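Probable amino acid aminotransferase (Mycobacterium tuberculosis, PDB 6Q1S) is probably a class IV aminotransferase, a dimer of identical chains that binds 4'-deoxy-4'-aminopyridoxal-5'-phosphate and 2-oxoglutaric acid. Local coordinates at residues V126-L131 with D172-S177; R133-D138 with W211-R216; D179-E184 with Y236-V241; T189-T194 with L205-P210. One frame throughout, in Å; residues are numbered along the deposited sequence.

Contact 1: residues V126-L131 with D172-S177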
loop_
_atom_site.group_PDB
_atom_site.type_symbol
_atom_site.label_atom_id
_atom_site.label_comp_id
_atom_site.label_asym_id
_atom_site.label_seq_id
_atom_site.Cartn_x
_atom_site.Cartn_y
_atom_site.Cartn_z
ATOM N N VAL B 126 -8.038 23.968 -6.658
ATOM C CA VAL B 126 -8.438 23.088 -5.569
ATOM C C VAL B 126 -8.225 23.795 -4.241
ATOM O O VAL B 126 -7.388 24.693 -4.114
ATOM C CB VAL B 126 -7.662 21.748 -5.572
ATOM C CG1 VAL B 126 -7.935 20.955 -6.844
ATOM C CG2 VAL B 126 -6.170 21.992 -5.390
ATOM N N SER B 127 -9.001 23.377 -3.247
ATOM C CA SER B 127 -8.784 23.760 -1.863
ATOM C C SER B 127 -8.075 22.607 -1.172
ATOM O O SER B 127 -8.550 21.467 -1.211
ATOM C CB SER B 127 -10.106 24.080 -1.162
ATOM O OG SER B 127 -10.885 22.910 -0.991
ATOM N N ALA B 128 -6.934 22.896 -0.561
ATOM C CA ALA B 128 -6.103 21.869 0.041
ATOM C C ALA B 128 -5.920 22.151 1.524
ATOM O O ALA B 128 -6.101 23.277 1.993
ATOM C CB ALA B 128 -4.735 21.783 -0.649
ATOM N N ILE B 129 -5.573 21.102 2.261
ATOM C CA ILE B 129 -5.243 21.212 3.674
ATOM C C ILE B 129 -3.897 20.543 3.902
ATOM O O ILE B 129 -3.574 19.540 3.255
ATOM C CB ILE B 129 -6.326 20.577 4.573
ATOM C CG1 ILE B 129 -6.523 19.100 4.227
ATOM C CG2 ILE B 129 -7.643 21.327 4.431
ATOM C CD1 ILE B 129 -7.401 18.356 5.210
ATOM N N THR B 130 -3.107 21.103 4.814
ATOM C CA THR B 130 -1.859 20.468 5.211
ATOM C C THR B 130 -2.151 19.375 6.227
ATOM O O THR B 130 -2.960 19.556 7.141
ATOM C CB THR B 130 -0.890 21.492 5.799
ATOM O OG1 THR B 130 -1.492 22.132 6.929
ATOM C CG2 THR B 130 -0.526 22.540 4.756
ATOM N N LEU B 131 -1.481 18.237 6.068
ATOM C CA LEU B 131 -1.710 17.094 6.937
ATOM C C LEU B 131 -0.382 16.446 7.292
ATOM O O LEU B 131 0.507 16.331 6.444
ATOM C CB LEU B 131 -2.627 16.071 6.259
ATOM C CG LEU B 131 -3.753 15.464 7.091
ATOM C CD1 LEU B 131 -4.667 16.545 7.650
ATOM C CD2 LEU B 131 -4.533 14.491 6.238
ATOM N N ASP B 172 -7.829 18.370 -1.999
ATOM C CA ASP B 172 -6.564 17.649 -2.056
ATOM C C ASP B 172 -5.827 17.864 -0.739
ATOM O O ASP B 172 -6.353 18.477 0.195
ATOM C CB ASP B 172 -5.734 18.102 -3.259
ATOM C CG ASP B 172 -4.928 16.972 -3.869
ATOM O OD1 ASP B 172 -4.225 16.265 -3.118
ATOM O OD2 ASP B 172 -4.991 16.800 -5.104
ATOM N N VAL B 173 -4.599 17.359 -0.670
ATOM C CA VAL B 173 -3.810 17.359 0.556
ATOM C C VAL B 173 -2.375 17.712 0.201
ATOM O O VAL B 173 -1.878 17.341 -0.867
ATOM C CB VAL B 173 -3.877 15.989 1.273
ATOM C CG1 VAL B 173 -2.828 15.883 2.374
ATOM C CG2 VAL B 173 -5.256 15.752 1.845
ATOM N N ILE B 174 -1.719 18.453 1.088
ATOM C CA ILE B 174 -0.281 18.671 1.028
ATOM C C ILE B 174 0.314 18.013 2.264
ATOM O O ILE B 174 0.026 18.427 3.394
ATOM C CB ILE B 174 0.076 20.163 0.958
ATOM C CG1 ILE B 174 -0.383 20.753 -0.377
ATOM C CG2 ILE B 174 1.576 20.356 1.138
ATOM C CD1 ILE B 174 -0.067 22.219 -0.539
ATOM N N PHE B 175 1.119 16.976 2.053
ATOM C CA PHE B 175 1.735 16.261 3.160
ATOM C C PHE B 175 2.868 17.085 3.753
ATOM O O PHE B 175 3.716 17.610 3.026
ATOM C CB PHE B 175 2.269 14.909 2.690
ATOM C CG PHE B 175 1.250 13.810 2.719
ATOM C CD1 PHE B 175 0.485 13.587 3.852
ATOM C CD2 PHE B 175 1.055 13.002 1.613
ATOM C CE1 PHE B 175 -0.452 12.575 3.882
ATOM C CE2 PHE B 175 0.116 11.989 1.636
ATOM C CZ PHE B 175 -0.638 11.774 2.775
ATOM N N VAL B 176 2.892 17.188 5.077
ATOM C CA VAL B 176 3.969 17.860 5.788
ATOM C C VAL B 176 4.629 16.840 6.701
ATOM O O VAL B 176 3.948 16.051 7.365
ATOM C CB VAL B 176 3.460 19.075 6.592
ATOM C CG1 VAL B 176 4.627 19.896 7.109
ATOM C CG2 VAL B 176 2.536 19.933 5.739
ATOM N N SER B 177 5.956 16.859 6.723
ATOM C CA SER B 177 6.726 15.930 7.532
ATOM C C SER B 177 6.672 16.308 9.010
ATOM O O SER B 177 6.308 17.427 9.383
ATOM C CB SER B 177 8.173 15.896 7.049
ATOM O OG SER B 177 8.798 17.154 7.223
#
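V176 N donates to L131 O at 2.9 Å, the shortest of the backbone bonds that join parallel strands 126-131 and 172-176. I174 sits between two partners: its N reaches I129 O at 3.1 Å, nearly straight (170°), while its O accepts from L131 N. Toward the start of the pair the bonds lengthen: D172 N to S127 O is 3.3 Å, and I129 N to D172 O is weak. CA-H...O contacts fill in beside them, as from T130 CA to I174 O. D172 OD1 turns back on its own strand and takes V173 N on its anti lone pair at 2.7 Å, while OD2 has a long, weak ion pair with R187. On the face of I129, V173 and L131, V173 CG1, anti to the backbone N (chi1 168°), meets L131 CB at 3.9 Å and lies over the rim of the F175 ring. On the other face V176 CG2 packs on T130 CB at 3.8 Å; T130 OG1 is hydrogen-bonded to D266. Helix 156-166 covers the V173 face. The strands are thus held by main-chain bonds, with apolar side chains sealing one face against the helix and the carboxylate of D172 engaged by V173 N and, weakly, by R187.

Contact 2: residues R133-D138 with W211-R216; sequences RGLPAD and WYPILR
A137 lies over the ring of Y212, whose CG stands beside the backbone N and anti to the carbonyl carbon (chi1 -79°), a setting that turns one face of the ring to the alanine methyl. A137 CB sits 4.0 Å from the ring centroid, 26° off the normal, in a CH-pi contact. The methyl is displaced toward the rim, and its closest ring atom is Y212 CE1 at 3.6 Å. L135 has a similar first torsion (-78°) and an extended second one, which send CD1 out to P213, where it reaches CB at 3.9 Å; the leucine and the proline ring lie alongside each other, running opposite ways. Main-chain oxygens also contact the proline ring: P136 O approaches P213 CG at 3.3 Å, and A137 O approaches P213 CD at 3.2 Å. P213 is the centre of an inverse gamma turn, closed by a bond from I214 N to Y212 O of 2.6 Å. Neither segment has regular secondary structure: 133-138 leads from strand 126-132 to helix 139-142, whereas the loop holding 211-216 leads from strand 204-207 to helix 218-229, so the contact joins two connecting loops of the class IV aminotransferase fold. Beyond the turn the chain runs to L215, which lines the pocket of 4'-deoxy-4'-aminopyridoxal-5'-phosphate and whose N is hydrogen-bonded to E184. The 133-138 loop faces the dimer partner as well, since L135 and P136 pack on G134 of the second subunit. Within its own loop, L135 CD1 also rests 3.8 Å above the plane of the R133 guanidinium, toward its rim.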
loop_
_atom_site.group_PDB
_atom_site.type_symbol
_atom_site.label_atom_id
_atom_site.label_comp_id
_atom_site.label_asym_id
_atom_site.label_seq_id
_atom_site.Cartn_x
_atom_site.Cartn_y
_atom_site.Cartn_z
ATOM N N ARG B 133 2.216 13.792 7.612
ATOM C CA ARG B 133 2.458 12.526 6.935
ATOM C C ARG B 133 2.988 11.468 7.894
ATOM O O ARG B 133 2.740 10.272 7.697
ATOM C CB ARG B 133 3.429 12.738 5.769
ATOM C CG ARG B 133 3.895 11.459 5.098
ATOM C CD ARG B 133 2.726 10.707 4.488
ATOM N NE ARG B 133 3.156 9.477 3.836
ATOM C CZ ARG B 133 3.256 8.304 4.456
ATOM N NH1 ARG B 133 2.952 8.206 5.743
ATOM N NH2 ARG B 133 3.658 7.233 3.788
ATOM N N GLY B 134 3.697 11.886 8.939
ATOM C CA GLY B 134 4.310 10.965 9.863
ATOM C C GLY B 134 5.726 10.577 9.515
ATOM O O GLY B 134 6.403 9.958 10.343
ATOM N N LEU B 135 6.207 10.958 8.336
ATOM C CA LEU B 135 7.566 10.648 7.934
ATOM C C LEU B 135 8.459 11.860 8.118
ATOM O O LEU B 135 8.042 12.985 7.831
ATOM C CB LEU B 135 7.614 10.231 6.462
ATOM C CG LEU B 135 7.189 8.832 6.028
ATOM C CD1 LEU B 135 7.142 8.756 4.511
ATOM C CD2 LEU B 135 8.171 7.815 6.573
ATOM N N PRO B 136 9.671 11.654 8.611
ATOM C CA PRO B 136 10.666 12.726 8.608
ATOM C C PRO B 136 11.350 12.834 7.252
ATOM O O PRO B 136 11.321 11.917 6.429
ATOM C CB PRO B 136 11.647 12.304 9.705
ATOM C CG PRO B 136 11.533 10.825 9.748
ATOM C CD PRO B 136 10.125 10.474 9.363
ATOM N N ALA B 137 11.978 13.991 7.035
ATOM C CA ALA B 137 12.600 14.291 5.750
ATOM C C ALA B 137 13.731 13.330 5.402
ATOM O O ALA B 137 14.068 13.192 4.222
ATOM C CB ALA B 137 13.117 15.730 5.750
ATOM N N ASP B 138 14.340 12.684 6.396
ATOM C CA ASP B 138 15.415 11.727 6.156
ATOM C C ASP B 138 14.929 10.374 5.649
ATOM O O ASP B 138 15.762 9.520 5.326
ATOM C CB ASP B 138 16.200 11.498 7.454
ATOM C CG ASP B 138 15.319 10.990 8.597
ATOM O OD1 ASP B 138 14.218 10.460 8.330
ATOM O OD2 ASP B 138 15.729 11.116 9.771
ATOM N N TRP B 211 15.848 13.865 -2.185
ATOM C CA TRP B 211 16.207 12.935 -1.123
ATOM C C TRP B 211 15.141 12.841 -0.041
ATOM O O TRP B 211 15.271 12.004 0.859
ATOM C CB TRP B 211 17.560 13.316 -0.511
ATOM C CG TRP B 211 17.698 14.747 -0.098
ATOM C CD1 TRP B 211 17.338 15.293 1.100
ATOM C CD2 TRP B 211 18.232 15.818 -0.883
ATOM N NE1 TRP B 211 17.622 16.637 1.111
ATOM C CE2 TRP B 211 18.171 16.985 -0.095
ATOM C CE3 TRP B 211 18.757 15.903 -2.176
ATOM C CZ2 TRP B 211 18.618 18.221 -0.557
ATOM C CZ3 TRP B 211 19.197 17.132 -2.633
ATOM C CH2 TRP B 211 19.123 18.275 -1.828
ATOM N N TYR B 212 14.098 13.666 -0.107
ATOM C CA TYR B 212 12.954 13.489 0.769
ATOM C C TYR B 212 12.230 12.183 0.438
ATOM O O TYR B 212 12.313 11.685 -0.687
ATOM C CB TYR B 212 11.981 14.659 0.628
ATOM C CG TYR B 212 12.371 15.919 1.369
ATOM C CD1 TYR B 212 13.627 16.061 1.943
ATOM C CD2 TYR B 212 11.462 16.959 1.517
ATOM C CE1 TYR B 212 13.973 17.218 2.626
ATOM C CE2 TYR B 212 11.797 18.113 2.197
ATOM C CZ TYR B 212 13.052 18.238 2.749
ATOM O OH TYR B 212 13.380 19.388 3.426
ATOM N N PRO B 213 11.505 11.609 1.406
ATOM C CA PRO B 213 10.738 10.386 1.129
ATOM C C PRO B 213 9.533 10.634 0.234
ATOM O O PRO B 213 8.393 10.439 0.666
ATOM C CB PRO B 213 10.307 9.922 2.527
ATOM C CG PRO B 213 10.280 11.176 3.338
ATOM C CD PRO B 213 11.411 12.013 2.820
ATOM N N ILE B 214 9.763 11.058 -1.010
ATOM C CA ILE B 214 8.690 11.428 -1.926
ATOM C C ILE B 214 8.988 10.848 -3.303
ATOM O O ILE B 214 10.090 10.371 -3.581
ATOM C CB ILE B 214 8.504 12.958 -2.026
ATOM C CG1 ILE B 214 9.757 13.616 -2.601
ATOM C CG2 ILE B 214 8.172 13.553 -0.666
ATOM C CD1 ILE B 214 9.597 15.099 -2.858
ATOM N N LEU B 215 7.980 10.897 -4.170
ATOM C CA LEU B 215 8.152 10.499 -5.557
ATOM C C LEU B 215 8.732 11.647 -6.375
ATOM O O LEU B 215 8.465 12.823 -6.115
ATOM C CB LEU B 215 6.819 10.057 -6.168
ATOM C CG LEU B 215 6.182 8.696 -5.852
ATOM C CD1 LEU B 215 7.018 7.563 -6.429
ATOM C CD2 LEU B 215 5.934 8.475 -4.360
ATOM N N ARG B 216 9.525 11.291 -7.383
ATOM C CA ARG B 216 10.038 12.266 -8.338
ATOM C C ARG B 216 9.008 12.492 -9.437
ATOM O O ARG B 216 8.634 11.554 -10.149
ATOM C CB ARG B 216 11.361 11.792 -8.935
ATOM C CG ARG B 216 12.457 11.555 -7.916
ATOM C CD ARG B 216 13.486 12.670 -7.984
ATOM N NE ARG B 216 14.284 12.607 -9.207
ATOM C CZ ARG B 216 15.480 12.035 -9.287
ATOM N NH1 ARG B 216 16.136 12.020 -10.440
ATOM N NH2 ARG B 216 16.024 11.478 -8.213
#

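Contact 3: residues D179-E184 with Y236-V241; sequences DGYVLE and YRALRV. With PMP (4'-deoxy-4'-aminopyridoxal-5'-phosphate), chain G.
R240 folds its side chain back over the face of the Y181 ring. A bend at chi2 (-96°) brings CD to 3.5 Å from Y181 CE2, and a second at chi3 sets NH1 over the ring centre, 3.8 Å above its plane. The guanidinium does not lie flat on the ring: the two planes are 68° apart, with R240 CZ 4.9 Å from the Y181 centroid, 15° off the normal, a cation-pi geometry. With the group tilted this way, NH1 also makes a weak, bent bond to D179 O, which lies at the edge of the guanidinium, while G180 O lies over one of its faces. A238 CB adds to the packing, obliquely to the ring and 3.7 Å from Y181 CD2. The main chains are joined directly by a short bond from V182 N to L239 O, 2.6 Å. V182 and L239 pack CB against CB and continue inward, V182 onto V190 and L239 onto I192 of strand 189-194. The 179-184 segment then passes inward to E184, whose extended chain beyond CG places OE2 3.0 Å from N1 of 4'-deoxy-4'-aminopyridoxal-5'-phosphate. A carboxylate beside the pyridine nitrogen is typical of the cofactor site of pyridoxal-phosphate aminotransferases; the Y181-R240 pair lies further out on the same loop.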
loop_
_atom_site.group_PDB
_atom_site.type_symbol
_atom_site.label_atom_id
_atom_site.label_comp_id
_atom_site.label_asym_id
_atom_site.label_seq_id
_atom_site.Cartn_x
_atom_site.Cartn_y
_atom_site.Cartn_z
ATOM N N ASP B 179 9.164 16.839 10.746
ATOM C CA ASP B 179 10.153 17.900 10.871
ATOM C C ASP B 179 9.569 19.265 10.543
ATOM O O ASP B 179 10.144 20.288 10.934
ATOM C CB ASP B 179 11.308 17.550 9.926
ATOM C CG ASP B 179 12.646 17.447 10.630
ATOM O OD1 ASP B 179 12.748 17.853 11.805
ATOM O OD2 ASP B 179 13.553 16.805 10.048
ATOM N N GLY B 180 8.431 19.299 9.856
ATOM C CA GLY B 180 7.789 20.540 9.482
ATOM C C GLY B 180 8.096 20.979 8.073
ATOM O O GLY B 180 7.808 22.128 7.722
ATOM N N TYR B 181 8.684 20.105 7.262
ATOM C CA TYR B 181 9.038 20.408 5.884
ATOM C C TYR B 181 7.988 19.850 4.932
ATOM O O TYR B 181 7.404 18.789 5.176
ATOM C CB TYR B 181 10.418 19.829 5.543
ATOM C CG TYR B 181 11.542 20.456 6.346
ATOM C CD1 TYR B 181 12.062 19.811 7.460
ATOM C CD2 TYR B 181 12.075 21.689 5.999
ATOM C CE1 TYR B 181 13.079 20.371 8.205
ATOM C CE2 TYR B 181 13.096 22.260 6.740
ATOM C CZ TYR B 181 13.592 21.595 7.844
ATOM O OH TYR B 181 14.607 22.161 8.583
ATOM N N VAL B 182 7.753 20.575 3.839
ATOM C CA VAL B 182 6.780 20.149 2.839
ATOM C C VAL B 182 7.316 18.945 2.075
ATOM O O VAL B 182 8.473 18.932 1.631
ATOM C CB VAL B 182 6.440 21.308 1.892
ATOM C CG1 VAL B 182 5.487 20.840 0.796
ATOM C CG2 VAL B 182 5.821 22.453 2.671
ATOM N N LEU B 183 6.471 17.925 1.915
ATOM C CA LEU B 183 6.858 16.713 1.208
ATOM C C LEU B 183 6.271 16.691 -0.200
ATOM O O LEU B 183 6.937 17.087 -1.162
ATOM C CB LEU B 183 6.409 15.479 1.993
ATOM C CG LEU B 183 7.098 15.254 3.340
ATOM C CD1 LEU B 183 6.484 14.073 4.070
ATOM C CD2 LEU B 183 8.585 15.033 3.130
ATOM N N GLU B 184 5.027 16.241 -0.327
ATOM C CA GLU B 184 4.370 16.131 -1.624
ATOM C C GLU B 184 2.874 15.979 -1.380
ATOM O O GLU B 184 2.400 16.056 -0.244
ATOM C CB GLU B 184 4.922 14.952 -2.431
ATOM C CG GLU B 184 4.633 13.595 -1.808
ATOM C CD GLU B 184 5.176 12.441 -2.631
ATOM O OE1 GLU B 184 5.168 11.298 -2.126
ATOM O OE2 GLU B 184 5.612 12.673 -3.778
ATOM N N TYR B 236 15.823 23.075 -5.809
ATOM C CA TYR B 236 15.258 22.143 -4.843
ATOM C C TYR B 236 15.626 22.644 -3.455
ATOM O O TYR B 236 16.809 22.692 -3.103
ATOM C CB TYR B 236 15.777 20.722 -5.072
ATOM C CG TYR B 236 15.415 20.154 -6.426
ATOM C CD1 TYR B 236 14.342 19.289 -6.570
ATOM C CD2 TYR B 236 16.131 20.505 -7.565
ATOM C CE1 TYR B 236 14.000 18.774 -7.803
ATOM C CE2 TYR B 236 15.797 19.993 -8.802
ATOM C CZ TYR B 236 14.729 19.129 -8.916
ATOM O OH TYR B 236 14.388 18.615 -10.147
ATOM N N ARG B 237 14.616 23.018 -2.675
ATOM C CA ARG B 237 14.830 23.644 -1.382
ATOM C C ARG B 237 13.972 22.961 -0.329
ATOM O O ARG B 237 13.021 22.239 -0.639
ATOM C CB ARG B 237 14.500 25.145 -1.419
ATOM C CG ARG B 237 15.262 25.946 -2.471
ATOM C CD ARG B 237 15.557 27.357 -1.983
ATOM N NE ARG B 237 15.642 28.320 -3.080
ATOM C CZ ARG B 237 16.707 28.494 -3.857
ATOM N NH1 ARG B 237 17.799 27.765 -3.671
ATOM N NH2 ARG B 237 16.677 29.401 -4.826
ATOM N N ALA B 238 14.351 23.161 0.928
ATOM C CA ALA B 238 13.555 22.689 2.056
ATOM C C ALA B 238 12.425 23.684 2.288
ATOM O O ALA B 238 12.631 24.749 2.873
ATOM C CB ALA B 238 14.422 22.531 3.300
ATOM N N LEU B 239 11.221 23.342 1.836
ATOM C CA LEU B 239 10.078 24.232 1.975
ATOM C C LEU B 239 9.341 23.917 3.266
ATOM O O LEU B 239 9.215 22.753 3.658
ATOM C CB LEU B 239 9.109 24.119 0.791
ATOM C CG LEU B 239 9.424 24.621 -0.625
ATOM C CD1 LEU B 239 10.650 23.989 -1.237
ATOM C CD2 LEU B 239 8.216 24.390 -1.525
ATOM N N ARG B 240 8.859 24.964 3.921
ATOM C CA ARG B 240 8.068 24.850 5.134
ATOM C C ARG B 240 6.650 25.327 4.864
ATOM O O ARG B 240 6.338 25.846 3.788
ATOM C CB ARG B 240 8.697 25.683 6.258
ATOM C CG ARG B 240 10.197 25.495 6.414
ATOM C CD ARG B 240 10.515 24.474 7.485
ATOM N NE ARG B 240 10.094 24.928 8.806
ATOM C CZ ARG B 240 10.163 24.187 9.905
ATOM N NH1 ARG B 240 10.633 22.950 9.844
ATOM N NH2 ARG B 240 9.758 24.683 11.066
ATOM N N VAL B 241 5.779 25.127 5.855
ATOM C CA VAL B 241 4.391 25.552 5.700
ATOM C C VAL B 241 4.323 27.067 5.562
ATOM O O VAL B 241 3.487 27.596 4.818
ATOM C CB VAL B 241 3.539 25.044 6.880
ATOM C CG1 VAL B 241 2.150 25.656 6.844
ATOM C CG2 VAL B 241 3.434 23.529 6.839
HETATM N N1 PMP G . 3.582 12.081 -5.952
HETATM C C2 PMP G . 2.806 10.974 -5.868
HETATM C C2A PMP G . 2.697 10.227 -4.564
HETATM C C3 PMP G . 2.060 10.493 -7.058
HETATM O O3 PMP G . 1.273 9.384 -6.999
HETATM C C4 PMP G . 2.203 11.266 -8.312
HETATM C C4A PMP G . 1.485 10.859 -9.576
HETATM N N4A PMP G . 0.030 10.912 -9.353
HETATM C C5 PMP G . 3.083 12.459 -8.272
HETATM C C6 PMP G . 3.725 12.794 -7.083
HETATM C C5A PMP G . 3.282 13.298 -9.515
HETATM O O4P PMP G . 3.980 12.536 -10.498
HETATM P P PMP G . 3.716 12.782 -12.067
HETATM O O1P PMP G . 2.260 12.505 -12.356
HETATM O O2P PMP G . 4.049 14.218 -12.397
HETATM O O3P PMP G . 4.589 11.848 -12.869
#

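Contact 4: residues T189-T194 with L205-P210; sequences TVVIAT and LLTPPP. With PMP (4'-deoxy-4'-aminopyridoxal-5'-phosphate), chain G.
With chi1 at -175°, T207 OG1 swings to the far side of CB from the main-chain N and donates to V190 O at 3.2 Å, so a side-chain hydroxyl continues the bonding of the hairpin where P208, which has no N-H, follows. P208 CD instead packs on the same V190 O at 3.4 Å. Further along, I192 and L206 form an antiparallel hydrogen-bonded pair, with I192 N to L206 O and L206 N to I192 O both 3.0 Å; the second approaches from above the carbonyl plane of I192. CA-H...O contacts flank the pair, L205 CA reaching I192 O at 3.2 Å. I192 CG1, wedged between its N and carbonyl carbon, lies against L206 CB at 3.7 Å, the two side chains crossing. On the opposite face A193 CB meets L205 CD2 at 3.8 Å, and T189 CG2 touches T207 OG1. The other branch of T189, OG1, lies 3.5 Å from C5A of 4'-deoxy-4'-aminopyridoxal-5'-phosphate. Strands 189-194 and 204-207 form a beta hairpin inside a mixed sheet: strand 249-254 flanks 189-194, strand 233-236 runs parallel to 204-207, and Q220 and F224 of helix 218-229 cover T207.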
loop_
_atom_site.group_PDB
_atom_site.type_symbol
_atom_site.label_atom_id
_atom_site.label_comp_id
_atom_site.label_asym_id
_atom_site.label_seq_id
_atom_site.Cartn_x
_atom_site.Cartn_y
_atom_site.Cartn_z
ATOM N N THR B 189 2.820 16.551 -7.215
ATOM C CA THR B 189 4.062 17.180 -6.792
ATOM C C THR B 189 3.796 18.636 -6.443
ATOM O O THR B 189 3.075 19.335 -7.163
ATOM C CB THR B 189 5.126 17.088 -7.893
ATOM O OG1 THR B 189 5.402 15.710 -8.180
ATOM C CG2 THR B 189 6.411 17.781 -7.466
ATOM N N VAL B 190 4.374 19.091 -5.336
ATOM C CA VAL B 190 4.173 20.453 -4.856
ATOM C C VAL B 190 5.203 21.365 -5.510
ATOM O O VAL B 190 6.413 21.162 -5.360
ATOM C CB VAL B 190 4.271 20.525 -3.326
ATOM C CG1 VAL B 190 4.132 21.965 -2.857
ATOM C CG2 VAL B 190 3.202 19.653 -2.690
ATOM N N VAL B 191 4.722 22.360 -6.249
ATOM C CA VAL B 191 5.561 23.392 -6.845
ATOM C C VAL B 191 5.010 24.743 -6.417
ATOM O O VAL B 191 3.800 24.981 -6.511
ATOM C CB VAL B 191 5.609 23.285 -8.381
ATOM C CG1 VAL B 191 6.396 24.442 -8.971
ATOM C CG2 VAL B 191 6.218 21.959 -8.800
ATOM N N ILE B 192 5.891 25.626 -5.954
ATOM C CA ILE B 192 5.502 26.963 -5.531
ATOM C C ILE B 192 6.215 27.977 -6.417
ATOM O O ILE B 192 7.126 27.648 -7.174
ATOM C CB ILE B 192 5.811 27.234 -4.046
ATOM C CG1 ILE B 192 7.315 27.153 -3.790
ATOM C CG2 ILE B 192 5.068 26.246 -3.160
ATOM C CD1 ILE B 192 7.771 27.971 -2.606
ATOM N N ALA B 193 5.786 29.229 -6.297
ATOM C CA ALA B 193 6.252 30.325 -7.142
ATOM C C ALA B 193 6.700 31.469 -6.246
ATOM O O ALA B 193 5.879 32.061 -5.539
ATOM C CB ALA B 193 5.163 30.794 -8.104
ATOM N N THR B 194 7.997 31.751 -6.243
ATOM C CA THR B 194 8.550 32.836 -5.453
ATOM C C THR B 194 9.308 33.789 -6.368
ATOM O O THR B 194 9.712 33.429 -7.479
ATOM C CB THR B 194 9.475 32.312 -4.345
ATOM O OG1 THR B 194 9.602 33.303 -3.321
ATOM C CG2 THR B 194 10.855 31.988 -4.899
ATOM N N LEU B 205 10.669 29.139 -9.210
ATOM C CA LEU B 205 9.787 28.023 -8.901
ATOM C C LEU B 205 10.563 27.015 -8.066
ATOM O O LEU B 205 11.701 26.668 -8.403
ATOM C CB LEU B 205 9.261 27.371 -10.182
ATOM C CG LEU B 205 8.539 28.296 -11.166
ATOM C CD1 LEU B 205 8.312 27.591 -12.495
ATOM C CD2 LEU B 205 7.224 28.785 -10.582
ATOM N N LEU B 206 9.949 26.545 -6.986
ATOM C CA LEU B 206 10.618 25.660 -6.048
ATOM C C LEU B 206 9.814 24.386 -5.846
ATOM O O LEU B 206 8.597 24.348 -6.043
ATOM C CB LEU B 206 10.846 26.348 -4.695
ATOM C CG LEU B 206 11.742 27.583 -4.715
ATOM C CD1 LEU B 206 11.818 28.211 -3.333
ATOM C CD2 LEU B 206 13.129 27.211 -5.211
ATOM N N THR B 207 10.526 23.339 -5.440
ATOM C CA THR B 207 9.952 22.027 -5.193
ATOM C C THR B 207 10.816 21.333 -4.152
ATOM O O THR B 207 12.011 21.634 -4.044
ATOM C CB THR B 207 9.880 21.192 -6.482
ATOM O OG1 THR B 207 9.206 19.954 -6.225
ATOM C CG2 THR B 207 11.271 20.895 -7.007
ATOM N N PRO B 208 10.239 20.443 -3.348
ATOM C CA PRO B 208 11.031 19.761 -2.330
ATOM C C PRO B 208 12.141 18.944 -2.960
ATOM O O PRO B 208 12.021 18.477 -4.109
ATOM C CB PRO B 208 10.001 18.870 -1.623
ATOM C CG PRO B 208 8.722 19.614 -1.784
ATOM C CD PRO B 208 8.793 20.240 -3.147
ATOM N N PRO B 209 13.242 18.745 -2.244
ATOM C CA PRO B 209 14.400 18.062 -2.821
ATOM C C PRO B 209 14.151 16.570 -2.945
ATOM O O PRO B 209 13.330 16.003 -2.209
ATOM C CB PRO B 209 15.517 18.362 -1.815
ATOM C CG PRO B 209 14.815 18.556 -0.525
ATOM C CD PRO B 209 13.477 19.161 -0.850
ATOM N N PRO B 210 14.847 15.896 -3.865
ATOM C CA PRO B 210 14.512 14.493 -4.155
ATOM C C PRO B 210 14.906 13.517 -3.063
ATOM O O PRO B 210 14.335 12.420 -3.012
ATOM C CB PRO B 210 15.292 14.210 -5.445
ATOM C CG PRO B 210 16.453 15.142 -5.384
ATOM C CD PRO B 210 15.953 16.387 -4.707
HETATM N N1 PMP G . 3.582 12.081 -5.952
HETATM C C2 PMP G . 2.806 10.974 -5.868
HETATM C C2A PMP G . 2.697 10.227 -4.564
HETATM C C3 PMP G . 2.060 10.493 -7.058
HETATM O O3 PMP G . 1.273 9.384 -6.999
HETATM C C4 PMP G . 2.203 11.266 -8.312
HETATM C C4A PMP G . 1.485 10.859 -9.576
HETATM N N4A PMP G . 0.030 10.912 -9.353
HETATM C C5 PMP G . 3.083 12.459 -8.272
HETATM C C6 PMP G . 3.725 12.794 -7.083
HETATM C C5A PMP G . 3.282 13.298 -9.515
HETATM O O4P PMP G . 3.980 12.536 -10.498
HETATM P P PMP G . 3.716 12.782 -12.067
HETATM O O1P PMP G . 2.260 12.505 -12.356
HETATM O O2P PMP G . 4.049 14.218 -12.397
HETATM O O3P PMP G . 4.589 11.848 -12.869
#

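Overall arrangement
Along the chain, contact 1 closes before contacts 3 and 4 open, contact 4 is nested within the loops closed by contacts 2 and 3, and contact 2 interleaves with contacts 1 and 3. Contacts 1 and 4 share the mixed sheet, their centres about 14 Å apart; contacts 2 and 3 join loops leaving its strands, with centres about 9 Å apart. The centre of contact 3 is about 9 Å from that of contact 4 and 12 Å from that of contact 1, where F175 probably hydrogen-bonds through its backbone to L183 and E184. The sheet and its loops converge on 4'-deoxy-4'-aminopyridoxal-5'-phosphate, with E184, T189 and L215 from three contacts, while contacts 1 and 2 touch the second subunit.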